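303aa long hypothetical esterase (Sulfolobus tokodaii, PDB 3AIN) probably hydrolyses carboxylic esters as a thermostable, dimeric carboxylesterase of the hormone-sensitive-lipase-like group with an alpha/beta hydrolase fold. Local coordinates at residues A140-D143 against S144-L148; A177-A180 against I181-K185; S201-L204 against I205-S208; V296-F299 against P300-E303. The protein carries 1 engineered substitution. One frame throughout, in Å; residues are numbered along the deposited sequence.

Contact 1: A140-D143 against S144-L148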
loop_
_atom_site.group_PDB
_atom_site.type_symbol
_atom_site.label_atom_id
_atom_site.label_comp_id
_atom_site.label_asym_id
_atom_site.label_seq_id
_atom_site.Cartn_x
_atom_site.Cartn_y
_atom_site.Cartn_z
ATOM N N ALA A 140 -29.220 -0.674 8.120
ATOM C CA ALA A 140 -27.771 -0.658 8.325
ATOM C C ALA A 140 -27.188 0.741 8.146
ATOM O O ALA A 140 -26.250 1.118 8.840
ATOM C CB ALA A 140 -27.084 -1.666 7.378
ATOM N N VAL A 141 -27.696 1.466 7.149
ATOM C CA VAL A 141 -27.244 2.822 6.871
ATOM C C VAL A 141 -27.653 3.780 7.991
ATOM O O VAL A 141 -26.863 4.640 8.419
ATOM C CB VAL A 141 -27.838 3.311 5.538
ATOM C CG1 VAL A 141 -27.491 4.780 5.293
ATOM C CG2 VAL A 141 -27.316 2.434 4.418
ATOM N N VAL A 142 -28.908 3.670 8.418
ATOM C CA VAL A 142 -29.383 4.526 9.500
ATOM C C VAL A 142 -28.499 4.339 10.745
ATOM O O VAL A 142 -28.057 5.312 11.347
ATOM C CB VAL A 142 -30.856 4.221 9.850
ATOM C CG1 VAL A 142 -31.264 4.951 11.149
ATOM C CG2 VAL A 142 -31.784 4.646 8.704
ATOM N N ASP A 143 -28.296 3.082 11.158
ATOM C CA ASP A 143 -27.428 2.807 12.300
ATOM C C ASP A 143 -25.998 3.304 12.093
ATOM O O ASP A 143 -25.365 3.818 13.018
ATOM C CB ASP A 143 -27.395 1.313 12.622
ATOM C CG ASP A 143 -28.709 0.801 13.150
ATOM O OD1 ASP A 143 -29.657 1.598 13.280
ATOM O OD2 ASP A 143 -28.806 -0.423 13.364
ATOM N N SER A 144 -25.441 3.059 10.912
ATOM C CA SER A 144 -24.057 3.477 10.669
ATOM C C SER A 144 -23.870 4.975 10.766
ATOM O O SER A 144 -22.899 5.445 11.367
ATOM C CB SER A 144 -23.552 2.931 9.324
ATOM O OG SER A 144 -23.578 1.494 9.342
ATOM N N PHE A 145 -24.832 5.732 10.233
ATOM C CA PHE A 145 -24.735 7.190 10.269
ATOM C C PHE A 145 -25.017 7.674 11.699
ATOM O O PHE A 145 -24.352 8.571 12.189
ATOM C CB PHE A 145 -25.753 7.819 9.313
ATOM C CG PHE A 145 -25.698 9.305 9.287
ATOM C CD1 PHE A 145 -24.505 9.940 8.980
ATOM C CD2 PHE A 145 -26.672 10.028 9.950
ATOM C CE1 PHE A 145 -24.394 11.328 9.082
ATOM C CE2 PHE A 145 -26.601 11.420 9.994
ATOM C CZ PHE A 145 -25.438 12.060 9.608
ATOM N N ASP A 146 -26.023 7.094 12.335
ATOM C CA ASP A 146 -26.381 7.509 13.712
ATOM C C ASP A 146 -25.168 7.288 14.623
ATOM O O ASP A 146 -24.859 8.132 15.472
ATOM C CB ASP A 146 -27.558 6.683 14.252
ATOM C CG ASP A 146 -28.906 7.111 13.666
ATOM O OD1 ASP A 146 -28.964 8.126 12.933
ATOM O OD2 ASP A 146 -29.891 6.401 13.910
ATOM N N ALA A 147 -24.490 6.148 14.466
ATOM C CA ALA A 147 -23.260 5.901 15.250
ATOM C C ALA A 147 -22.173 6.921 14.955
ATOM O O ALA A 147 -21.511 7.413 15.879
ATOM C CB ALA A 147 -22.743 4.441 15.010
ATOM N N LEU A 148 -21.942 7.240 13.689
ATOM C CA LEU A 148 -20.920 8.215 13.385
ATOM C C LEU A 148 -21.229 9.575 14.006
ATOM O O LEU A 148 -20.434 10.163 14.563
ATOM C CB LEU A 148 -20.746 8.360 11.888
ATOM C CG LEU A 148 -19.728 9.337 11.334
ATOM C CD1 LEU A 148 -20.279 10.665 11.484
ATOM C CD2 LEU A 148 -18.429 9.261 12.023
HETATM O O HOH W 1 -30.674 3.816 14.791
#
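S144 folds its hydroxyl back onto the carbonyl of A140 one helical turn earlier: OG donates to A140 O at 2.7 Å, while the backbone N of S144 donates to the same oxygen at 3.0 Å. The two donors come from opposite faces of the carbonyl plane, so A140 O is gripped twice. OG gets there because it stands anti to the carbonyl carbon of S144 (chi1 -61°), next to its own N. This is the tightly packed flank of helix 139-153: V141, S144 and L148 press against helix 171-185, L148 also reaches strand 92-96, and Y230 of helix 220-230 covers A140 and V141. F145 N bonds to V141 O, D146 N to V142 O and A147 N to D143 O in regular alpha-helical fashion. The looser flank holds V142 and F145, both partly exposed. V142 and D146 run side by side here, the methyl CG1 of V142 lying 3.4 Å from OD2 of D146. D146 bends back over its own turn, its CG only 3.1 Å from V142 O. A water joins the two acids, donating to D143 OD1 at 2.9 Å and to D146 OD2 at 2.8 Å. Both have stronger partners outside the two segments: R130 makes a salt bridge to D143 OD1, S73 a hydrogen bond to D146 OD2, and K149, on the same helix, a salt bridge to D146 OD1. With 4.8 Å between D143 OD1 and D146 OD2, the shared water and flanking cations probably offset the like charges and let both buried acids stay ionised.

Contact 2: A177-A180 against I181-K185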
loop_
_atom_site.group_PDB
_atom_site.type_symbol
_atom_site.label_atom_id
_atom_site.label_comp_id
_atom_site.label_asym_id
_atom_site.label_seq_id
_atom_site.Cartn_x
_atom_site.Cartn_y
_atom_site.Cartn_z
ATOM N N ALA A 177 -18.631 4.498 3.086
ATOM C CA ALA A 177 -18.759 5.457 1.973
ATOM C C ALA A 177 -20.066 6.258 2.083
ATOM O O ALA A 177 -20.065 7.475 1.924
ATOM C CB ALA A 177 -18.650 4.773 0.630
ATOM N N VAL A 178 -21.154 5.569 2.369
ATOM C CA VAL A 178 -22.481 6.194 2.471
ATOM C C VAL A 178 -22.538 7.129 3.671
ATOM O O VAL A 178 -23.019 8.278 3.564
ATOM C CB VAL A 178 -23.574 5.107 2.554
ATOM C CG1 VAL A 178 -24.939 5.709 2.901
ATOM C CG2 VAL A 178 -23.640 4.359 1.221
ATOM N N THR A 179 -21.917 6.709 4.765
ATOM C CA THR A 179 -21.842 7.549 5.970
ATOM C C THR A 179 -21.089 8.842 5.718
ATOM O O THR A 179 -21.531 9.923 6.135
ATOM C CB THR A 179 -21.182 6.772 7.133
ATOM O OG1 THR A 179 -22.065 5.697 7.492
ATOM C CG2 THR A 179 -21.028 7.660 8.344
ATOM N N ALA A 180 -20.002 8.753 4.951
ATOM C CA ALA A 180 -19.280 9.956 4.561
ATOM C C ALA A 180 -20.114 10.900 3.691
ATOM O O ALA A 180 -20.106 12.113 3.931
ATOM C CB ALA A 180 -17.969 9.613 3.874
ATOM N N ILE A 181 -20.901 10.349 2.771
ATOM C CA ILE A 181 -21.797 11.180 1.948
ATOM C C ILE A 181 -22.830 11.862 2.840
ATOM O O ILE A 181 -23.102 13.055 2.682
ATOM C CB ILE A 181 -22.485 10.370 0.833
ATOM C CG1 ILE A 181 -21.427 9.952 -0.209
ATOM C CG2 ILE A 181 -23.605 11.211 0.131
ATOM C CD1 ILE A 181 -21.809 8.729 -0.984
ATOM N N LEU A 182 -23.436 11.092 3.739
ATOM C CA LEU A 182 -24.484 11.652 4.612
ATOM C C LEU A 182 -23.939 12.712 5.570
ATOM O O LEU A 182 -24.664 13.633 5.948
ATOM C CB LEU A 182 -25.174 10.540 5.403
ATOM C CG LEU A 182 -26.029 9.574 4.582
ATOM C CD1 LEU A 182 -26.440 8.350 5.402
ATOM C CD2 LEU A 182 -27.242 10.241 3.929
ATOM N N SER A 183 -22.674 12.559 5.962
ATOM C CA SER A 183 -21.991 13.497 6.866
ATOM C C SER A 183 -21.770 14.852 6.206
ATOM O O SER A 183 -21.954 15.904 6.826
ATOM C CB SER A 183 -20.644 12.906 7.327
ATOM O OG SER A 183 -20.837 11.723 8.095
ATOM N N LYS A 184 -21.444 14.834 4.921
ATOM C CA LYS A 184 -21.268 16.072 4.174
ATOM C C LYS A 184 -22.558 16.893 4.209
ATOM O O LYS A 184 -22.547 18.091 4.522
ATOM C CB LYS A 184 -20.844 15.759 2.733
ATOM C CG LYS A 184 -21.390 16.711 1.697
ATOM C CD LYS A 184 -20.636 16.563 0.384
ATOM C CE LYS A 184 -21.379 15.657 -0.578
ATOM N NZ LYS A 184 -21.062 16.000 -2.015
ATOM N N LYS A 185 -23.679 16.188 4.120
ATOM C CA LYS A 185 -24.984 16.818 4.032
ATOM C C LYS A 185 -25.364 17.491 5.342
ATOM O O LYS A 185 -26.093 18.476 5.339
ATOM C CB LYS A 185 -26.047 15.790 3.643
ATOM C CG LYS A 185 -25.695 14.968 2.409
ATOM C CD LYS A 185 -26.746 13.893 2.148
ATOM C CE LYS A 185 -27.634 14.247 0.968
ATOM N NZ LYS A 185 -27.104 13.691 -0.310
#
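I181, L182, S183 and K184 donate their backbone N atoms to the carbonyls of A177, V178, T179 and A180 in an unbroken alpha-helical run, L182 N to V178 O being 2.9 Å. Beyond K184 the bonds lengthen: K185 N makes only weak ones, to I181 O and L182 O. T179 O takes a second donor, S183 OG at 2.8 Å, which stands above the carbonyl plane, 41° out of it, on the face opposite to S183 N. A chi1 of -64° turns that hydroxyl back beside its own N and over the preceding turn. The hydroxyl of T179 does the same one turn earlier, giving its bond to L175 O. On another flank V178 and L182 lie alongside each other, CG1 of V178 3.9 Å from CD1 of L182, while CG of L182 rests 3.4 Å from V178 O. I181 lays CG1 against A177 O at 3.5 Å. Helix 171-185 is the crossover of a beta-alpha-beta unit between strands 164-169 and 192-196. A177 and A180 face strand 192-196, and I181 enters an apolar patch with Y272 of helix 266-278, F240, P244, A247 and L252; the K184 amine reaches the carbonyls of D248 and N250, and V178, T179 and S183 meet helix 139-153.

Contact 3: S201-L204 against I205-S208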
loop_
_atom_site.group_PDB
_atom_site.type_symbol
_atom_site.label_atom_id
_atom_site.label_comp_id
_atom_site.label_asym_id
_atom_site.label_seq_id
_atom_site.Cartn_x
_atom_site.Cartn_y
_atom_site.Cartn_z
ATOM N N SER A 201 -21.811 -0.194 -6.058
ATOM C CA SER A 201 -22.871 -0.137 -7.040
ATOM C C SER A 201 -23.473 -1.518 -7.248
ATOM O O SER A 201 -22.738 -2.502 -7.363
ATOM C CB SER A 201 -22.306 0.405 -8.381
ATOM O OG SER A 201 -23.347 0.635 -9.338
ATOM N N PHE A 202 -24.762 -1.554 -7.567
ATOM C CA PHE A 202 -25.311 -2.705 -8.276
ATOM C C PHE A 202 -24.579 -2.848 -9.609
ATOM O O PHE A 202 -24.340 -1.854 -10.290
ATOM C CB PHE A 202 -26.803 -2.472 -8.532
ATOM C CG PHE A 202 -27.478 -3.602 -9.241
ATOM C CD1 PHE A 202 -27.846 -3.485 -10.569
ATOM C CD2 PHE A 202 -27.728 -4.805 -8.583
ATOM C CE1 PHE A 202 -28.542 -4.521 -11.218
ATOM C CE2 PHE A 202 -28.353 -5.864 -9.248
ATOM C CZ PHE A 202 -28.682 -5.746 -10.594
ATOM N N ASP A 203 -24.255 -4.063 -9.981
ATOM C CA ASP A 203 -23.372 -4.308 -11.106
ATOM C C ASP A 203 -23.757 -5.530 -11.903
ATOM O O ASP A 203 -23.801 -6.569 -11.386
ATOM C CB ASP A 203 -21.942 -4.413 -10.558
ATOM C CG ASP A 203 -20.858 -4.660 -11.621
ATOM O OD1 ASP A 203 -21.116 -4.491 -12.758
ATOM O OD2 ASP A 203 -19.769 -5.007 -11.221
ATOM N N LEU A 204 -24.048 -5.352 -13.180
ATOM C CA LEU A 204 -24.226 -6.441 -14.118
ATOM C C LEU A 204 -23.277 -6.334 -15.310
ATOM O O LEU A 204 -23.415 -7.044 -16.223
ATOM C CB LEU A 204 -25.644 -6.510 -14.667
ATOM C CG LEU A 204 -26.710 -6.818 -13.642
ATOM C CD1 LEU A 204 -28.078 -6.696 -14.317
ATOM C CD2 LEU A 204 -26.542 -8.199 -13.093
ATOM N N ILE A 205 -22.314 -5.424 -15.206
ATOM C CA ILE A 205 -21.489 -5.082 -16.348
ATOM C C ILE A 205 -19.966 -5.020 -16.205
ATOM O O ILE A 205 -19.321 -5.085 -17.167
ATOM C CB ILE A 205 -21.941 -3.729 -16.969
ATOM C CG1 ILE A 205 -21.918 -2.650 -15.918
ATOM C CG2 ILE A 205 -23.313 -3.832 -17.496
ATOM C CD1 ILE A 205 -22.211 -1.284 -16.446
ATOM N N THR A 206 -19.415 -4.837 -15.019
ATOM C CA THR A 206 -17.949 -4.747 -14.995
ATOM C C THR A 206 -17.240 -6.023 -15.442
ATOM O O THR A 206 -17.689 -7.122 -15.179
ATOM C CB THR A 206 -17.343 -4.272 -13.643
ATOM O OG1 THR A 206 -17.636 -5.229 -12.617
ATOM C CG2 THR A 206 -17.929 -2.871 -13.235
ATOM N N LYS A 207 -16.073 -5.861 -16.034
ATOM C CA LYS A 207 -15.303 -7.000 -16.484
ATOM C C LYS A 207 -14.862 -7.855 -15.289
ATOM O O LYS A 207 -14.891 -9.088 -15.367
ATOM C CB LYS A 207 -14.110 -6.527 -17.315
ATOM C CG LYS A 207 -13.197 -7.680 -17.765
ATOM C CD LYS A 207 -12.781 -7.511 -19.212
ATOM C CE LYS A 207 -11.909 -8.678 -19.671
ATOM N NZ LYS A 207 -12.642 -9.539 -20.637
ATOM N N SER A 208 -14.474 -7.213 -14.189
ATOM C CA SER A 208 -14.093 -7.988 -12.986
ATOM C C SER A 208 -15.234 -8.855 -12.454
ATOM O O SER A 208 -15.006 -9.966 -11.953
ATOM C CB SER A 208 -13.479 -7.089 -11.890
ATOM O OG SER A 208 -14.446 -6.169 -11.383
#
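D203 turns its carboxylate onto I205 and T206 and satisfies three donors with two oxygens. OD1 takes the backbone N of T206 at 2.9 Å on its syn lone pair, in an almost straight bond (173° at the hydrogen). It also receives I205 N at 2.9 Å, from the anti side and 30° out of the carboxylate plane, which closes an Asx turn. OD2 uses its syn lone pair for the hydroxyl of T206, OG1 lying 2.6 Å away. T206 thus meets both oxygens, crossing D203 at about a right angle and setting its CG2 3.5 Å from OD2. These bonds fix the rotation of the carboxylate. T206 OG1 sits between its own N and carbonyl carbon (chi1 64°), from where it also accepts a weak bond from L209 N; T206 is the N-cap of helix 207-212. L204 O is taken by the hydroxyl of Y210. Upstream, S201 OG donates to F202 O at 2.8 Å, and F202 N donates to S243 OG. The turn lies at the surface, joining the loop after strand 192-196 to helix 207-212, with D203 and T206 packed against Q268 and D267 of helix 266-278.

Contact 4: V296-F299 against P300-E303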
loop_
_atom_site.group_PDB
_atom_site.type_symbol
_atom_site.label_atom_id
_atom_site.label_comp_id
_atom_site.label_asym_id
_atom_site.label_seq_id
_atom_site.Cartn_x
_atom_site.Cartn_y
_atom_site.Cartn_z
ATOM N N VAL A 296 -8.131 -9.051 3.713
ATOM C CA VAL A 296 -7.657 -8.324 4.889
ATOM C C VAL A 296 -8.135 -8.979 6.183
ATOM O O VAL A 296 -7.404 -8.989 7.181
ATOM C CB VAL A 296 -8.101 -6.858 4.836
ATOM C CG1 VAL A 296 -7.779 -6.151 6.174
ATOM C CG2 VAL A 296 -7.377 -6.142 3.666
ATOM N N SER A 297 -9.282 -9.649 6.124
ATOM C CA SER A 297 -9.773 -10.427 7.275
ATOM C C SER A 297 -8.866 -11.597 7.580
ATOM O O SER A 297 -8.863 -12.112 8.710
ATOM C CB SER A 297 -11.193 -10.940 6.994
ATOM O OG SER A 297 -12.104 -9.868 7.121
ATOM N N PHE A 298 -8.205 -12.101 6.545
ATOM C CA PHE A 298 -7.320 -13.255 6.698
ATOM C C PHE A 298 -5.853 -12.874 6.899
ATOM O O PHE A 298 -4.971 -13.695 6.661
ATOM C CB PHE A 298 -7.497 -14.204 5.511
ATOM C CG PHE A 298 -8.913 -14.641 5.313
ATOM C CD1 PHE A 298 -9.539 -15.426 6.268
ATOM C CD2 PHE A 298 -9.636 -14.218 4.216
ATOM C CE1 PHE A 298 -10.873 -15.740 6.156
ATOM C CE2 PHE A 298 -10.967 -14.556 4.082
ATOM C CZ PHE A 298 -11.601 -15.256 5.088
ATOM N N PHE A 299 -5.617 -11.716 7.526
ATOM C CA PHE A 299 -4.261 -11.217 7.756
ATOM C C PHE A 299 -3.307 -12.167 8.478
ATOM O O PHE A 299 -2.110 -12.079 8.267
ATOM C CB PHE A 299 -4.262 -9.836 8.435
ATOM C CG PHE A 299 -4.792 -9.851 9.851
ATOM C CD1 PHE A 299 -3.923 -9.963 10.931
ATOM C CD2 PHE A 299 -6.148 -9.696 10.102
ATOM C CE1 PHE A 299 -4.409 -9.969 12.232
ATOM C CE2 PHE A 299 -6.658 -9.740 11.399
ATOM C CZ PHE A 299 -5.781 -9.867 12.473
ATOM N N PRO A 300 -3.813 -13.007 9.404
ATOM C CA PRO A 300 -2.868 -13.874 10.111
ATOM C C PRO A 300 -2.151 -14.833 9.174
ATOM O O PRO A 300 -1.093 -15.345 9.523
ATOM C CB PRO A 300 -3.764 -14.658 11.090
ATOM C CG PRO A 300 -4.942 -13.800 11.297
ATOM C CD PRO A 300 -5.179 -13.135 9.947
ATOM N N PHE A 301 -2.756 -15.151 8.039
ATOM C CA PHE A 301 -2.150 -16.139 7.160
ATOM C C PHE A 301 -2.024 -15.743 5.703
ATOM O O PHE A 301 -1.408 -16.468 4.920
ATOM C CB PHE A 301 -2.850 -17.488 7.270
ATOM C CG PHE A 301 -4.318 -17.391 7.500
ATOM C CD1 PHE A 301 -4.824 -17.372 8.793
ATOM C CD2 PHE A 301 -5.201 -17.522 6.443
ATOM C CE1 PHE A 301 -6.183 -17.331 9.020
ATOM C CE2 PHE A 301 -6.568 -17.512 6.663
ATOM C CZ PHE A 301 -7.057 -17.397 7.954
ATOM N N ILE A 302 -2.555 -14.573 5.347
ATOM C CA ILE A 302 -2.301 -13.985 4.030
ATOM C C ILE A 302 -1.507 -12.708 4.291
ATOM O O ILE A 302 -2.034 -11.731 4.840
ATOM C CB ILE A 302 -3.615 -13.644 3.304
ATOM C CG1 ILE A 302 -4.458 -14.911 3.105
ATOM C CG2 ILE A 302 -3.352 -12.978 1.930
ATOM C CD1 ILE A 302 -5.772 -14.672 2.436
ATOM N N GLU A 303 -0.218 -12.759 3.991
ATOM C CA GLU A 303 0.694 -11.708 4.442
ATOM C C GLU A 303 0.337 -10.363 3.815
ATOM O O GLU A 303 0.512 -9.303 4.438
ATOM C CB GLU A 303 2.144 -12.083 4.107
ATOM C CG GLU A 303 3.178 -11.171 4.746
ATOM C CD GLU A 303 3.231 -11.308 6.266
ATOM O OE1 GLU A 303 2.449 -12.112 6.835
ATOM O OE2 GLU A 303 3.805 -10.405 6.892
#
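F298, F301 and I302 are drawn together by hydrogen bonds to one carbonyl, that of F298. F301 N donates to F298 O at 3.0 Å, closing a beta turn with F299 and P300 at its corners; I302 N donates to the same oxygen at 2.9 Å, one residue further round. The two N-H groups arrive from opposite faces of the carbonyl plane. That oxygen also lies over one face of the F301 ring, offset toward the rim. The CH-pi contact belongs to F299 and P300: CD of P300 stands 3.5 Å from the centroid of the F299 ring, 19° off the normal. F299 holds its ring in the crowded position between its N and carbonyl carbon (chi1 67°), and this folds the ring over the following proline. In alpha/beta hydrolases the catalytic histidine is carried by the loop that follows the last strand of the sheet, here 283-288; this turn belongs to the same loop and leads into helix 303-321, and the side chain of S297 lies about 5 Å from a bound phosphate ion, probably from the crystallisation liquor. Among the apolar contacts, F298 and F301 meet rim to rim, planes 37° apart, with CD1 of F298 3.6 Å from CZ of F301. I302 extends its chain to set CD1 3.6 Å from CB of F298. On the inner side, F299 is buried against L112 and A115 of helix 110-120 and against R306 and I309 of helix 303-321. I302 is the N-cap of that helix, and E303 after it forms a salt bridge with K318 of the second subunit.

Along the chain the four contacts follow one another in numerical order, each closing before the next opens. Contacts 1 and 2 are neighbours, centres 10 Å apart, on helices that pack together on one side of the chain's centre. Helix 139-153 connects strands 123-127 and 164-169, and helix 171-185 connects 164-169 and 192-196, all in the one central sheet. Contact 3 stands 23 Å from contact 2 and 26 Å from contact 1, centre to centre. Contact 4, across the chain's centre from contacts 1 and 2, has its centre 28, 29 and 26 Å from those of contacts 1, 2 and 3. Contacts 1 and 2 thus lie in helices flanking the alpha/beta hydrolase sheet; contacts 3 and 4 are surface turns that start helices, the last beside the dimer partner.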